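Side-chain contacts in protoporphyrinogen oxidase (Exiguobacterium sibiricum, PDB 3LOV), which probably catalyses the FAD- and oxygen-dependent oxidation of coproporphyrinogen III to coproporphyrin III in bacterial heme b biosynthesis: residues L17-Y22 and T456-I461; Q89-I92 and G97-P100; L115-Q118 and T123-E126. One frame throughout, in Å; residues are numbered along the deposited sequence. Where two conformers were deposited one is given.

Contact 1: residues L17-Y22 and T456-I461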
ATOM      1  N   LEU A  17      14.937   7.187   2.924  1.00 19.39           N
ATOM      2  CA  LEU A  17      15.082   8.156   4.022  1.00 19.98           C
ATOM      3  C   LEU A  17      15.126   7.446   5.370  1.00 20.93           C
ATOM      4  O   LEU A  17      15.965   7.760   6.219  1.00 22.10           O
ATOM      5  CB  LEU A  17      13.954   9.200   3.997  1.00 22.65           C
ATOM      6  CG  LEU A  17      14.123  10.319   2.971  1.00 19.85           C
ATOM      7  CD1 LEU A  17      12.915  11.217   2.912  1.00 21.07           C
ATOM      8  CD2 LEU A  17      15.399  11.120   3.298  1.00 27.26           C
ATOM      9  N   ALA A  18      14.276   6.441   5.546  1.00 19.78           N
ATOM     10  CA  ALA A  18      14.370   5.572   6.711  1.00 20.11           C
ATOM     11  C   ALA A  18      15.700   4.833   6.750  1.00 21.29           C
ATOM     12  O   ALA A  18      16.308   4.669   7.818  1.00 17.45           O
ATOM     13  CB  ALA A  18      13.232   4.569   6.738  1.00 23.16           C
ATOM     14  N   ALA A  19      16.156   4.365   5.604  1.00 18.27           N
ATOM     15  CA  ALA A  19      17.436   3.696   5.598  1.00 21.22           C
ATOM     16  C   ALA A  19      18.550   4.667   6.104  1.00 20.72           C
ATOM     17  O   ALA A  19      19.425   4.260   6.835  1.00 17.32           O
ATOM     18  CB  ALA A  19      17.775   3.144   4.202  1.00 18.63           C
ATOM     19  N   ALA A  20      18.508   5.935   5.724  1.00 21.10           N
ATOM     20  CA  ALA A  20      19.616   6.830   6.072  1.00 20.73           C
ATOM     21  C   ALA A  20      19.590   7.061   7.584  1.00 22.06           C
ATOM     22  O   ALA A  20      20.656   7.122   8.213  1.00 19.79           O
ATOM     23  CB  ALA A  20      19.517   8.134   5.340  1.00 17.74           C
ATOM     24  N   TYR A  21      18.368   7.194   8.125  1.00 20.38           N
ATOM     25  CA  TYR A  21      18.113   7.464   9.538  1.00 22.46           C
ATOM     26  C   TYR A  21      18.708   6.344  10.339  1.00 24.60           C
ATOM     27  O   TYR A  21      19.452   6.575  11.297  1.00 24.63           O
ATOM     28  CB  TYR A  21      16.599   7.562   9.832  1.00 23.93           C
ATOM     29  CG  TYR A  21      16.289   7.697  11.319  1.00 30.02           C
ATOM     30  CD1 TYR A  21      16.345   8.932  11.962  1.00 27.03           C
ATOM     31  CD2 TYR A  21      15.962   6.577  12.086  1.00 23.86           C
ATOM     32  CE1 TYR A  21      16.095   9.033  13.337  1.00 20.79           C
ATOM     33  CE2 TYR A  21      15.724   6.673  13.425  1.00 24.05           C
ATOM     34  CZ  TYR A  21      15.775   7.909  14.046  1.00 26.60           C
ATOM     35  OH  TYR A  21      15.543   8.001  15.392  1.00 31.42           O
ATOM     36  N   TYR A  22      18.365   5.120   9.963  1.00 22.91           N
ATOM     37  CA  TYR A  22      18.842   3.969  10.702  1.00 23.19           C
ATOM     38  C   TYR A  22      20.341   3.765  10.480  1.00 24.65           C
ATOM     39  O   TYR A  22      21.022   3.306  11.385  1.00 23.28           O
ATOM     40  CB  TYR A  22      18.095   2.692  10.314  1.00 23.94           C
ATOM     41  CG  TYR A  22      16.643   2.667  10.703  1.00 23.29           C
ATOM     42  CD1 TYR A  22      16.261   2.815  12.026  1.00 28.79           C
ATOM     43  CD2 TYR A  22      15.644   2.465   9.744  1.00 26.89           C
ATOM     44  CE1 TYR A  22      14.920   2.790  12.399  1.00 22.13           C
ATOM     45  CE2 TYR A  22      14.283   2.442  10.100  1.00 16.74           C
ATOM     46  CZ  TYR A  22      13.939   2.622  11.436  1.00 29.41           C
ATOM     47  OH  TYR A  22      12.622   2.606  11.817  1.00 20.56           O
ATOM     48  N   THR A 456      15.753  -3.622   8.521  1.00 23.92           N
ATOM     49  CA  THR A 456      16.391  -4.935   8.434  1.00 24.10           C
ATOM     50  C   THR A 456      17.590  -4.917   7.444  1.00 24.09           C
ATOM     51  O   THR A 456      18.595  -5.573   7.699  1.00 21.88           O
ATOM     52  CB  THR A 456      15.380  -6.025   8.052  1.00 26.07           C
ATOM     53  OG1 THR A 456      14.228  -5.874   8.878  1.00 31.31           O
ATOM     54  CG2 THR A 456      15.944  -7.417   8.278  1.00 28.46           C
HETATM   55  N   MSE A 457      17.510  -4.207   6.312  1.00 22.33           N
HETATM   56  CA  MSE A 457      18.668  -4.240   5.415  1.00 25.55           C
HETATM   57  C   MSE A 457      19.837  -3.450   6.017  1.00 25.85           C
HETATM   58  O   MSE A 457      20.972  -3.900   5.971  1.00 23.97           O
HETATM   59  CB  MSE A 457      18.363  -3.793   3.992  1.00 24.47           C
HETATM   60  CG  MSE A 457      17.448  -4.741   3.242  1.00 27.40           C
HETATM   61 SE   MSE A 457      18.202  -6.507   3.000  0.75 24.36          SE
HETATM   62  CE  MSE A 457      17.107  -7.645   4.148  1.00 21.53           C
ATOM     63  N   ILE A 458      19.576  -2.306   6.626  1.00 27.64           N
ATOM     64  CA  ILE A 458      20.666  -1.589   7.310  1.00 31.35           C
ATOM     65  C   ILE A 458      21.339  -2.483   8.365  1.00 32.40           C
ATOM     66  O   ILE A 458      22.570  -2.589   8.384  1.00 34.42           O
ATOM     67  CB  ILE A 458      20.191  -0.207   7.920  1.00 29.64           C
ATOM     68  CG1 ILE A 458      19.862   0.770   6.803  1.00 29.32           C
ATOM     69  CG2 ILE A 458      21.217   0.383   8.909  1.00 30.29           C
ATOM     70  CD1 ILE A 458      20.862   0.842   5.699  1.00 29.57           C
ATOM     71  N   GLU A 459      20.527  -3.124   9.208  1.00 32.79           N
ATOM     72  CA  GLU A 459      20.992  -4.068  10.224  1.00 36.00           C
ATOM     73  C   GLU A 459      21.911  -5.159   9.661  1.00 35.41           C
ATOM     74  O   GLU A 459      22.916  -5.495  10.265  1.00 34.13           O
ATOM     75  CB  GLU A 459      19.798  -4.789  10.895  1.00 37.56           C
ATOM     76  CG  GLU A 459      19.021  -3.981  11.952  1.00 44.34           C
ATOM     77  CD  GLU A 459      17.755  -4.697  12.417  1.00 45.14           C
ATOM     78  OE1 GLU A 459      17.501  -5.857  12.009  1.00 51.16           O
ATOM     79  OE2 GLU A 459      17.014  -4.097  13.209  1.00 53.92           O
ATOM     80  N   SER A 460      21.536  -5.737   8.525  1.00 34.46           N
ATOM     81  CA  SER A 460      22.289  -6.839   7.966  1.00 36.03           C
ATOM     82  C   SER A 460      23.618  -6.338   7.373  1.00 37.68           C
ATOM     83  O   SER A 460      24.573  -7.087   7.329  1.00 37.98           O
ATOM     84  CB  SER A 460      21.453  -7.622   6.966  1.00 33.38           C
ATOM     85  OG  SER A 460      21.464  -6.994   5.723  1.00 37.10           O
ATOM     86  N   ILE A 461      23.706  -5.069   6.966  1.00 42.13           N
ATOM     87  CA  ILE A 461      25.018  -4.500   6.619  1.00 45.96           C
ATOM     88  C   ILE A 461      25.881  -4.441   7.885  1.00 51.74           C
ATOM     89  O   ILE A 461      27.083  -4.695   7.819  1.00 51.63           O
ATOM     90  CB  ILE A 461      24.949  -3.088   5.995  1.00 45.14           C
ATOM     91  CG1 ILE A 461      24.120  -3.085   4.723  1.00 44.52           C
ATOM     92  CG2 ILE A 461      26.352  -2.610   5.646  1.00 47.58           C
ATOM     93  CD1 ILE A 461      24.154  -1.788   3.979  1.00 46.86           C
TER
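I458 packs against A19 and Y22 in a small, buried contact without hydrogen bonds, in which an isoleucine from one helix rests on the methyl group and backbone of another, far away in sequence. Helix 14-26 is the first helix of the dinucleotide-binding fold, reached from strand 6-10 through a glycine-rich turn that fits the Rossmann-type GxGxxG pattern, whereas helix 447-463 is the last helix of the modelled chain. Both lie against strand 280-283 of the parallel sheet, where L282 touches A19 and I458 alike, and A454 of the second helix extends the interface along A18 and A19.

The isoleucine offers its two branches to different residues. CG1 stands 3.5 Å from A19 O and 4.1 Å from A19 CB, and CD1, turned back by chi2 of -46°, reaches the same methyl group at 4.1 Å. The other branch, CG2, lies anti to the backbone N of I458 and comes within 3.8 Å of Y22 C and 4.1 Å of Y22 CB. Y22 therefore meets the isoleucine with its backbone and first side-chain carbon, while the end of its side chain leads away from I458; that side chain also touches I68 and L72 of helix 68-75 and V451 and K455 of helix 447-463.

Replacing I458 with an alanine removes CG1, CG2 and CD1, which would probably open a gap beside A19 and Y22 and leave the two helices poorly fitted here. With no hydrogen bond across and the touching side chains largely buried, close fit and dispersion appear to hold the helices together at this point, consistent with a hydrophobic contact.

Contact 2: residues Q89-I92 and G97-P100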
ATOM      1  N   GLN A  89     -19.968   4.805   8.224  1.00 44.05           N
ATOM      2  CA  GLN A  89     -20.503   3.773   7.333  1.00 45.78           C
ATOM      3  C   GLN A  89     -19.700   3.688   6.011  1.00 43.01           C
ATOM      4  O   GLN A  89     -19.451   4.696   5.342  1.00 39.10           O
ATOM      5  CB  GLN A  89     -22.010   3.991   7.047  1.00 47.41           C
ATOM      6  CG  GLN A  89     -22.690   2.804   6.269  1.00 54.68           C
ATOM      7  CD  GLN A  89     -22.891   1.528   7.118  1.00 60.71           C
ATOM      8  OE1 GLN A  89     -23.717   1.498   8.031  1.00 66.02           O
ATOM      9  NE2 GLN A  89     -22.142   0.471   6.798  1.00 67.18           N
ATOM     10  N   ALA A  90     -19.295   2.476   5.651  1.00 40.67           N
ATOM     11  CA  ALA A  90     -18.694   2.257   4.331  1.00 40.67           C
ATOM     12  C   ALA A  90     -19.625   1.385   3.459  1.00 38.69           C
ATOM     13  O   ALA A  90     -20.512   0.682   3.980  1.00 36.60           O
ATOM     14  CB  ALA A  90     -17.323   1.628   4.471  1.00 38.32           C
ATOM     15  N   PHE A  91     -19.384   1.423   2.144  1.00 34.87           N
ATOM     16  CA  PHE A  91     -20.291   0.858   1.156  1.00 31.17           C
ATOM     17  C   PHE A  91     -19.530   0.049   0.121  1.00 27.91           C
ATOM     18  O   PHE A  91     -18.308   0.198  -0.033  1.00 25.20           O
ATOM     19  CB  PHE A  91     -21.066   1.958   0.404  1.00 30.98           C
ATOM     20  CG  PHE A  91     -21.927   2.844   1.271  1.00 37.27           C
ATOM     21  CD1 PHE A  91     -23.238   2.475   1.591  1.00 39.29           C
ATOM     22  CD2 PHE A  91     -21.448   4.094   1.712  1.00 42.59           C
ATOM     23  CE1 PHE A  91     -24.046   3.320   2.368  1.00 42.25           C
ATOM     24  CE2 PHE A  91     -22.242   4.954   2.475  1.00 42.29           C
ATOM     25  CZ  PHE A  91     -23.549   4.565   2.813  1.00 42.81           C
ATOM     26  N   ILE A  92     -20.251  -0.849  -0.533  1.00 24.87           N
ATOM     27  CA  ILE A  92     -19.816  -1.508  -1.776  1.00 27.65           C
ATOM     28  C   ILE A  92     -20.754  -0.993  -2.847  1.00 27.85           C
ATOM     29  O   ILE A  92     -21.981  -1.050  -2.671  1.00 26.91           O
ATOM     30  CB  ILE A  92     -19.984  -3.052  -1.818  1.00 27.07           C
ATOM     31  CG1 ILE A  92     -19.439  -3.749  -0.570  1.00 39.67           C
ATOM     32  CG2 ILE A  92     -19.253  -3.625  -2.997  1.00 22.71           C
ATOM     33  CD1 ILE A  92     -17.909  -3.889  -0.507  1.00 36.97           C
ATOM     34  N   GLY A  97     -26.159  -0.941  -7.486  1.00 40.75           N
ATOM     35  CA  GLY A  97     -26.157   0.275  -6.654  1.00 37.69           C
ATOM     36  C   GLY A  97     -25.220   0.264  -5.446  1.00 35.85           C
ATOM     37  O   GLY A  97     -24.305  -0.558  -5.354  1.00 31.04           O
ATOM     38  N   LEU A  98     -25.464   1.194  -4.524  1.00 34.98           N
ATOM     39  CA  LEU A  98     -24.636   1.393  -3.341  1.00 35.65           C
ATOM     40  C   LEU A  98     -25.213   0.623  -2.153  1.00 36.22           C
ATOM     41  O   LEU A  98     -26.291   0.959  -1.673  1.00 37.58           O
ATOM     42  CB  LEU A  98     -24.573   2.881  -2.985  1.00 35.55           C
ATOM     43  CG  LEU A  98     -23.270   3.673  -3.048  1.00 38.62           C
ATOM     44  CD1 LEU A  98     -23.467   4.959  -2.210  1.00 40.71           C
ATOM     45  CD2 LEU A  98     -22.042   2.898  -2.586  1.00 34.90           C
ATOM     46  N   HIS A  99     -24.504  -0.407  -1.698  1.00 33.79           N
ATOM     47  CA  HIS A  99     -24.923  -1.215  -0.559  1.00 34.41           C
ATOM     48  C   HIS A  99     -24.051  -0.929   0.642  1.00 35.89           C
ATOM     49  O   HIS A  99     -22.834  -0.860   0.505  1.00 35.20           O
ATOM     50  CB  HIS A  99     -24.767  -2.709  -0.828  1.00 32.73           C
ATOM     51  CG  HIS A  99     -25.337  -3.169  -2.125  1.00 32.99           C
ATOM     52  ND1 HIS A  99     -26.517  -3.877  -2.206  1.00 33.00           N
ATOM     53  CD2 HIS A  99     -24.867  -3.066  -3.392  1.00 32.97           C
ATOM     54  CE1 HIS A  99     -26.744  -4.196  -3.468  1.00 31.33           C
ATOM     55  NE2 HIS A  99     -25.762  -3.715  -4.207  1.00 33.34           N
ATOM     56  N   PRO A 100     -24.657  -0.805   1.836  1.00 38.05           N
ATOM     57  CA  PRO A 100     -23.786  -0.698   3.004  1.00 37.44           C
ATOM     58  C   PRO A 100     -23.062  -2.010   3.226  1.00 35.11           C
ATOM     59  O   PRO A 100     -23.602  -3.077   2.899  1.00 36.01           O
ATOM     60  CB  PRO A 100     -24.754  -0.397   4.158  1.00 38.93           C
ATOM     61  CG  PRO A 100     -26.138  -0.784   3.657  1.00 42.03           C
ATOM     62  CD  PRO A 100     -26.055  -1.131   2.191  1.00 36.84           C
TER
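I92 and H99 exchange two backbone hydrogen bonds and form the hydrogen-bonded pair of an antiparallel beta hairpin, built from strands 90-94 and 97-100. I92 N gives to H99 O and H99 N to I92 O, both at 2.8 Å. The imidazole of H99 is held by D94 through NE2 and by T120 through ND1, with its edge turned to I92 O.

One step along, F91 and P100 make a non-hydrogen-bonded pair. The proline, with no N-H, suits this position, while the backbone of F91 is bonded to G329 and V331 of the neighbouring strand. H99 O also receives a CA-H...O contact from F91 CA, at 3.1 Å.

L98 crosses the phenylalanine at about a right angle, its CD2 an unusually short 3.3 Å from F91 CB, an approach that goes with an eclipsed-like chi1 of -115° and may partly reflect the model. L98 CD1 lies over one face of the ring and Q89 CG over the other, toward its rim. P100 CA approaches F91 CD1 obliquely at 3.5 Å. Farther out, Q89 NE2 lies 3.8 Å from P100 CB and donates to A90 O at 3.3 Å, in the carbonyl plane and on a lone pair.

Contact 3: residues L115-Q118 and T123-E126; sequences LFRQ and TEEE
R117 and E124 meet in a single-point salt bridge at the surface, beside the capping box in which T123 and E126 begin helix 124-135. The pair illustrates how a capped helix start can carry a single-bond charge contact on its exposed flank.

On the firm side, T123 occupies the N-cap position and its OG1 accepts from E126 N at 3.1 Å in a nearly straight bond. E126 OE1 is also paired with K165, so the box is tied to helix 160-172. F116, next to the arginine, is buried against L162 and L166 of that helix. Both ends of the connection are thus fastened to a common neighbour.

The solvent side is looser. R117 NH2 donates to E124 OE2 at 3.2 Å, with an N-H...O angle of 149°. The oxygen lies at the edge of the guanidinium, nearly in its plane, but the carboxylate is tilted 30° against that plane, and one nitrogen meets one oxygen instead of a matched pair. A bend at chi3 brings the arginine tip across, where the stronger partner of NH2 is Q128 OE1. Water 1 links R117 NE, from which it accepts at 3.2 Å, to E124 OE1, 3.0 Å from the water oxygen. Because E124 was deposited in two conformers, the bridge and its water link are described for one of them and may not hold in the other. In the capping box, the reciprocal bond runs from T123 N to E126 OE1 at 2.8 Å, on the anti side of the carboxylate and 32° out of its plane.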
ATOM      1  N   LEU A 115     -27.953 -10.992  11.239  1.00 33.44           N
ATOM      2  CA  LEU A 115     -27.617  -9.602  10.930  1.00 34.69           C
ATOM      3  C   LEU A 115     -27.066  -9.525   9.509  1.00 34.05           C
ATOM      4  O   LEU A 115     -27.447  -8.638   8.719  1.00 31.69           O
ATOM      5  CB  LEU A 115     -26.559  -9.101  11.904  1.00 37.48           C
ATOM      6  CG  LEU A 115     -26.816  -7.809  12.647  1.00 37.19           C
ATOM      7  CD1 LEU A 115     -27.962  -8.013  13.664  1.00 42.23           C
ATOM      8  CD2 LEU A 115     -25.494  -7.413  13.318  1.00 36.22           C
ATOM      9  N   PHE A 116     -26.207 -10.491   9.185  1.00 34.56           N
ATOM     10  CA  PHE A 116     -25.586 -10.559   7.871  1.00 36.21           C
ATOM     11  C   PHE A 116     -26.586 -10.715   6.743  1.00 37.09           C
ATOM     12  O   PHE A 116     -26.433 -10.097   5.682  1.00 39.22           O
ATOM     13  CB  PHE A 116     -24.577 -11.699   7.760  1.00 35.65           C
ATOM     14  CG  PHE A 116     -23.926 -11.746   6.430  1.00 37.59           C
ATOM     15  CD1 PHE A 116     -22.936 -10.806   6.109  1.00 39.95           C
ATOM     16  CD2 PHE A 116     -24.345 -12.658   5.468  1.00 29.91           C
ATOM     17  CE1 PHE A 116     -22.348 -10.800   4.841  1.00 44.31           C
ATOM     18  CE2 PHE A 116     -23.772 -12.666   4.200  1.00 32.77           C
ATOM     19  CZ  PHE A 116     -22.778 -11.737   3.879  1.00 39.63           C
ATOM     20  N   ARG A 117     -27.582 -11.555   6.951  1.00 34.46           N
ATOM     21  CA  ARG A 117     -28.530 -11.870   5.881  1.00 35.03           C
ATOM     22  C   ARG A 117     -29.596 -10.778   5.638  1.00 36.42           C
ATOM     23  O   ARG A 117     -30.508 -10.965   4.827  1.00 38.11           O
ATOM     24  CB  ARG A 117     -29.209 -13.197   6.171  1.00 34.29           C
ATOM     25  CG  ARG A 117     -28.245 -14.359   6.191  1.00 37.45           C
ATOM     26  CD  ARG A 117     -28.925 -15.634   6.625  1.00 39.49           C
ATOM     27  NE  ARG A 117     -29.917 -16.084   5.642  1.00 37.35           N
ATOM     28  CZ  ARG A 117     -30.317 -17.347   5.484  1.00 36.53           C
ATOM     29  NH1 ARG A 117     -29.825 -18.334   6.233  1.00 42.43           N
ATOM     30  NH2 ARG A 117     -31.202 -17.630   4.545  1.00 39.29           N
ATOM     31  N   GLN A 118     -29.479  -9.660   6.352  1.00 34.64           N
ATOM     32  CA  GLN A 118     -30.197  -8.440   6.022  1.00 35.73           C
ATOM     33  C   GLN A 118     -29.631  -7.765   4.746  1.00 37.87           C
ATOM     34  O   GLN A 118     -30.285  -6.900   4.151  1.00 35.59           O
ATOM     35  CB  GLN A 118     -30.127  -7.449   7.175  1.00 34.27           C
ATOM     36  CG  GLN A 118     -30.670  -7.998   8.498  1.00 40.78           C
ATOM     37  CD  GLN A 118     -30.800  -6.936   9.587  1.00 48.78           C
ATOM     38  OE1 GLN A 118     -30.672  -5.739   9.327  1.00 52.69           O
ATOM     39  NE2 GLN A 118     -31.067  -7.377  10.811  1.00 43.38           N
ATOM     40  N   THR A 123     -28.161 -12.289  -3.435  1.00 29.54           N
ATOM     41  CA  THR A 123     -29.541 -12.750  -3.546  1.00 31.58           C
ATOM     42  C   THR A 123     -29.871 -13.691  -2.369  1.00 35.10           C
ATOM     43  O   THR A 123     -28.969 -14.175  -1.659  1.00 33.96           O
ATOM     44  CB  THR A 123     -29.743 -13.548  -4.814  1.00 30.34           C
ATOM     45  OG1 THR A 123     -28.998 -14.774  -4.687  1.00 28.48           O
ATOM     46  CG2 THR A 123     -29.277 -12.715  -6.091  1.00 25.46           C
ATOM     47  N   GLU A 124     -31.157 -13.974  -2.192  1.00 34.26           N
ATOM     48  CA  GLU A 124     -31.638 -14.843  -1.110  0.50 35.51           C
ATOM     49  C   GLU A 124     -30.982 -16.201  -1.219  1.00 34.47           C
ATOM     50  O   GLU A 124     -30.534 -16.783  -0.234  1.00 33.87           O
ATOM     51  CB  GLU A 124     -33.165 -15.039  -1.194  0.50 37.05           C
ATOM     52  CG  GLU A 124     -33.728 -15.933  -0.087  0.50 37.03           C
ATOM     53  CD  GLU A 124     -33.301 -15.472   1.299  0.50 37.82           C
ATOM     54  OE1 GLU A 124     -33.503 -14.282   1.605  0.50 41.96           O
ATOM     55  OE2 GLU A 124     -32.758 -16.289   2.080  0.50 37.02           O
ATOM     56  N   GLU A 125     -30.945 -16.712  -2.443  1.00 29.41           N
ATOM     57  CA  GLU A 125     -30.353 -17.994  -2.690  1.00 29.42           C
ATOM     58  C   GLU A 125     -28.869 -18.020  -2.338  1.00 27.59           C
ATOM     59  O   GLU A 125     -28.394 -18.978  -1.730  1.00 29.48           O
ATOM     60  CB  GLU A 125     -30.541 -18.376  -4.148  1.00 31.20           C
ATOM     61  CG  GLU A 125     -29.740 -19.575  -4.574  1.00 40.49           C
ATOM     62  CD  GLU A 125     -30.205 -20.183  -5.889  1.00 53.10           C
ATOM     63  OE1 GLU A 125     -31.281 -19.793  -6.403  1.00 59.69           O
ATOM     64  OE2 GLU A 125     -29.488 -21.074  -6.398  1.00 58.00           O
ATOM     65  N   GLU A 126     -28.127 -16.996  -2.746  1.00 27.93           N
ATOM     66  CA  GLU A 126     -26.695 -16.899  -2.384  1.00 28.76           C
ATOM     67  C   GLU A 126     -26.530 -16.841  -0.849  1.00 27.31           C
ATOM     68  O   GLU A 126     -25.673 -17.508  -0.300  1.00 29.11           O
ATOM     69  CB  GLU A 126     -26.051 -15.669  -3.028  1.00 29.67           C
ATOM     70  CG  GLU A 126     -25.810 -15.836  -4.503  1.00 29.97           C
ATOM     71  CD  GLU A 126     -25.657 -14.521  -5.255  1.00 32.79           C
ATOM     72  OE1 GLU A 126     -25.981 -13.429  -4.723  1.00 32.58           O
ATOM     73  OE2 GLU A 126     -25.227 -14.611  -6.420  1.00 40.01           O
TER
HETATM   74  O   HOH W   1     -31.464 -14.005   3.825  1.00 47.39           O

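In the fold
Contact 1 spans nearly the whole chain, and contacts 2 and 3 are nested inside the loop it closes, on the opposite side of the chain's centre. Contact 1 is also the one near the cofactor: the side chain of A19 is about 9 Å from the bound FAD and about 6 Å from that of T15, an FAD-binding residue. Contacts 2 and 3 follow one another in sequence, their centres about 15 Å apart and their nearest atoms about 7 Å apart, without touching. Their centres lie about 42 and 50 Å from that of contact 1, and both are away from the annotated FAD sites.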